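Local coordinates for protein probable transcriptional regulator (Pseudomonas aeruginosa, PDB 2FBI) that probably binds DNA as a dimeric winged-helix transcriptional regulator of the MarR family, at residues 40-45 with 102-107. Sequence-based numbering, arbitrary orientation. Where two conformers were deposited one is given.
Sequences RVIRIL and QCFVSM
F104 carries the contact for the segment 102-107, meeting I42 at the root of its side chain and R43 farther out along its ring. Methyl CG2 of I42 lies 4.1 Å from CB of F104 and 4.2 Å from its ring atom CD1, near the plane of the ring, so the methyl sits beside the benzyl group and not over a face. I42 and F104 run alongside each other, pointing opposite ways. One ring atom farther on, CE1 of F104 comes 3.8 Å from CD of R43, an in-plane approach of a methylene to the ring edge. The R43 chain, bent at chi2 (-78°) and again at chi3, turns its aliphatic part against this edge; its guanidinium plane stands 39° from the ring plane, which is no stack. CB of F104 points toward segment 40-45, and chi1 of 173° sets CG anti to the backbone N; between the segments the CA atoms of I42 and F104 are the closest pair, 7.1 Å apart. Behind these residues, I42 also packs on L96 of the wing strand 91-96, while F104 touches R46 one turn along helix 36-48. R43 NH1 is hydrogen-bonded to the carbonyl oxygen of R7 of the second subunit, a residue that also packs on F104. The contact thus joins a helix of the winged helix-turn-helix domain to the long helix that follows the wing, beside the subunit interface. The contacts are carbon to carbon, with no hydrogen bond between the two segments, and bury 173 Å² over both sides: the arginine lends carbon to the phenyl edge and gives NH1 to a backbone carbonyl of the partner chain, so packing within one subunit and a polar link between subunits share a single side chain.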
ATOM      1  N   ARG A  40      11.296  -4.890   0.755  1.00 26.10           N
ATOM      2  CA  ARG A  40      10.408  -5.331   1.874  1.00 26.21           C
ATOM      3  C   ARG A  40      10.728  -6.696   2.384  1.00 25.05           C
ATOM      4  O   ARG A  40      10.738  -6.937   3.587  1.00 27.17           O
ATOM      5  CB  ARG A  40       8.894  -5.281   1.537  1.00 25.80           C
ATOM      6  CG  ARG A  40       8.461  -3.861   1.247  1.00 24.51           C
ATOM      7  CD  ARG A  40       6.956  -3.543   1.401  1.00 28.02           C
ATOM      8  NE  ARG A  40       6.102  -4.313   0.512  1.00 30.31           N
ATOM      9  CZ  ARG A  40       5.805  -4.010  -0.750  1.00 36.71           C
ATOM     10  NH1 ARG A  40       4.970  -4.817  -1.403  1.00 36.75           N
ATOM     11  NH2 ARG A  40       6.345  -2.949  -1.385  1.00 32.84           N
ATOM     12  N   VAL A  41      10.881  -7.615   1.463  1.00 24.11           N
ATOM     13  CA  VAL A  41      11.272  -8.947   1.767  1.00 24.22           C
ATOM     14  C   VAL A  41      12.658  -8.989   2.473  1.00 24.28           C
ATOM     15  O   VAL A  41      12.832  -9.573   3.558  1.00 24.38           O
ATOM     16  CB  VAL A  41      11.249  -9.792   0.464  1.00 23.96           C
ATOM     17  CG1 VAL A  41      11.872 -11.109   0.698  1.00 21.84           C
ATOM     18  CG2 VAL A  41       9.789 -10.042   0.028  1.00 26.16           C
ATOM     19  N   ILE A  42      13.635  -8.324   1.883  1.00 22.87           N
ATOM     20  CA  ILE A  42      14.966  -8.243   2.510  1.00 23.89           C
ATOM     21  C   ILE A  42      14.873  -7.648   3.924  1.00 23.72           C
ATOM     22  O   ILE A  42      15.422  -8.208   4.872  1.00 22.43           O
ATOM     23  CB  ILE A  42      15.929  -7.389   1.610  1.00 23.81           C
ATOM     24  CG1 ILE A  42      16.234  -8.155   0.330  1.00 21.74           C
ATOM     25  CG2 ILE A  42      17.217  -7.053   2.393  1.00 22.19           C
ATOM     26  CD1 ILE A  42      16.866  -7.326  -0.794  1.00 24.35           C
ATOM     27  N   ARG A  43      14.141  -6.541   4.058  1.00 23.70           N
ATOM     28  CA  ARG A  43      13.949  -5.901   5.358  1.00 26.24           C
ATOM     29  C   ARG A  43      13.355  -6.838   6.416  1.00 25.46           C
ATOM     30  O   ARG A  43      13.783  -6.823   7.570  1.00 24.00           O
ATOM     31  CB  ARG A  43      13.012  -4.697   5.247  1.00 26.29           C
ATOM     32  CG  ARG A  43      13.626  -3.443   4.631  1.00 28.60           C
ATOM     33  CD  ARG A  43      14.457  -2.786   5.671  1.00 27.01           C
ATOM     34  NE  ARG A  43      13.870  -1.556   6.166  1.00 27.20           N
ATOM     35  CZ  ARG A  43      14.047  -1.080   7.399  1.00 32.00           C
ATOM     36  NH1 ARG A  43      13.515   0.067   7.714  1.00 26.95           N
ATOM     37  NH2 ARG A  43      14.720  -1.765   8.325  1.00 31.34           N
ATOM     38  N   ILE A  44      12.331  -7.611   6.042  1.00 25.04           N
ATOM     39  CA  ILE A  44      11.687  -8.545   7.028  1.00 23.93           C
ATOM     40  C   ILE A  44      12.588  -9.700   7.362  1.00 22.33           C
ATOM     41  O   ILE A  44      12.701 -10.124   8.484  1.00 21.45           O
ATOM     42  CB  ILE A  44      10.317  -9.085   6.477  1.00 25.18           C
ATOM     43  CG1 ILE A  44       9.281  -7.959   6.539  1.00 28.96           C
ATOM     44  CG2 ILE A  44       9.821 -10.315   7.297  1.00 24.33           C
ATOM     45  CD1 ILE A  44       8.403  -7.968   5.363  1.00 34.35           C
ATOM     46  N   LEU A  45      13.218 -10.259   6.362  1.00 21.51           N
ATOM     47  CA  LEU A  45      14.122 -11.363   6.611  1.00 21.01           C
ATOM     48  C   LEU A  45      15.388 -10.922   7.439  1.00 21.29           C
ATOM     49  O   LEU A  45      15.916 -11.672   8.268  1.00 20.58           O
ATOM     50  CB  LEU A  45      14.506 -11.953   5.259  1.00 21.18           C
ATOM     51  CG  LEU A  45      13.465 -12.783   4.477  1.00 22.05           C
ATOM     52  CD1 LEU A  45      14.057 -13.253   3.140  1.00 17.22           C
ATOM     53  CD2 LEU A  45      12.955 -14.031   5.338  1.00 19.40           C
ATOM     54  N   GLN A 102      24.853  -8.608   3.281  1.00 28.68           N
ATOM     55  CA  GLN A 102      25.834  -7.546   2.964  1.00 28.69           C
ATOM     56  C   GLN A 102      25.196  -6.520   2.050  1.00 28.42           C
ATOM     57  O   GLN A 102      25.498  -5.342   2.117  1.00 29.07           O
ATOM     58  CB  GLN A 102      27.096  -8.140   2.304  1.00 27.99           C
ATOM     59  CG  GLN A 102      28.245  -7.108   2.104  1.00 29.28           C
ATOM     60  CD  GLN A 102      28.751  -6.490   3.412  1.00 27.39           C
ATOM     61  OE1 GLN A 102      28.740  -7.097   4.475  1.00 26.70           O
ATOM     62  NE2 GLN A 102      29.237  -5.285   3.311  1.00 29.49           N
ATOM     63  N   CYS A 103      24.304  -6.982   1.179  0.50 29.13           N
ATOM     64  CA  CYS A 103      23.388  -6.126   0.428  0.60 28.81           C
ATOM     65  C   CYS A 103      22.592  -5.224   1.375  0.60 28.63           C
ATOM     66  O   CYS A 103      22.609  -3.994   1.257  0.60 28.93           O
ATOM     67  CB  CYS A 103      22.434  -7.033  -0.386  0.60 29.49           C
ATOM     68  SG  CYS A 103      21.398  -6.146  -1.454  0.60 31.11           S
ATOM     69  N   PHE A 104      21.901  -5.833   2.338  1.00 28.33           N
ATOM     70  CA  PHE A 104      21.183  -5.014   3.314  1.00 27.71           C
ATOM     71  C   PHE A 104      22.146  -3.951   3.947  1.00 27.38           C
ATOM     72  O   PHE A 104      21.854  -2.752   3.968  1.00 27.03           O
ATOM     73  CB  PHE A 104      20.525  -5.831   4.438  1.00 26.77           C
ATOM     74  CG  PHE A 104      19.936  -4.944   5.505  1.00 28.28           C
ATOM     75  CD1 PHE A 104      18.607  -4.469   5.387  1.00 26.58           C
ATOM     76  CD2 PHE A 104      20.719  -4.513   6.588  1.00 24.44           C
ATOM     77  CE1 PHE A 104      18.065  -3.587   6.370  1.00 30.65           C
ATOM     78  CE2 PHE A 104      20.198  -3.637   7.587  1.00 23.89           C
ATOM     79  CZ  PHE A 104      18.865  -3.165   7.474  1.00 28.82           C
ATOM     80  N   VAL A 105      23.301  -4.409   4.436  1.00 27.26           N
ATOM     81  CA  VAL A 105      24.279  -3.478   5.086  1.00 27.29           C
ATOM     82  C   VAL A 105      24.665  -2.285   4.184  1.00 28.26           C
ATOM     83  O   VAL A 105      24.563  -1.140   4.593  1.00 26.27           O
ATOM     84  CB  VAL A 105      25.541  -4.233   5.603  1.00 27.24           C
ATOM     85  CG1 VAL A 105      26.634  -3.232   6.064  1.00 26.71           C
ATOM     86  CG2 VAL A 105      25.185  -5.189   6.725  1.00 23.26           C
ATOM     87  N   SER A 106      25.082  -2.541   2.949  1.00 30.75           N
ATOM     88  CA  SER A 106      25.486  -1.415   2.115  1.00 34.02           C
ATOM     89  C   SER A 106      24.368  -0.440   1.729  1.00 35.72           C
ATOM     90  O   SER A 106      24.642   0.713   1.469  1.00 38.10           O
ATOM     91  CB  SER A 106      26.269  -1.872   0.894  1.00 34.99           C
ATOM     92  OG  SER A 106      25.426  -2.457  -0.039  1.00 35.86           O
ATOM     93  N   MET A 107      23.117  -0.882   1.710  1.00 36.71           N
ATOM     94  CA  MET A 107      22.019   0.012   1.423  1.00 37.33           C
ATOM     95  C   MET A 107      21.618   0.850   2.619  1.00 37.41           C
ATOM     96  O   MET A 107      21.063   1.910   2.460  1.00 35.54           O
ATOM     97  CB  MET A 107      20.816  -0.789   0.947  1.00 38.02           C
ATOM     98  CG  MET A 107      20.921  -1.201  -0.527  1.00 41.40           C
ATOM     99  SD  MET A 107      19.418  -0.750  -1.366  1.00 54.78           S
ATOM    100  CE  MET A 107      19.156   0.907  -0.753  1.00 36.15           C
TER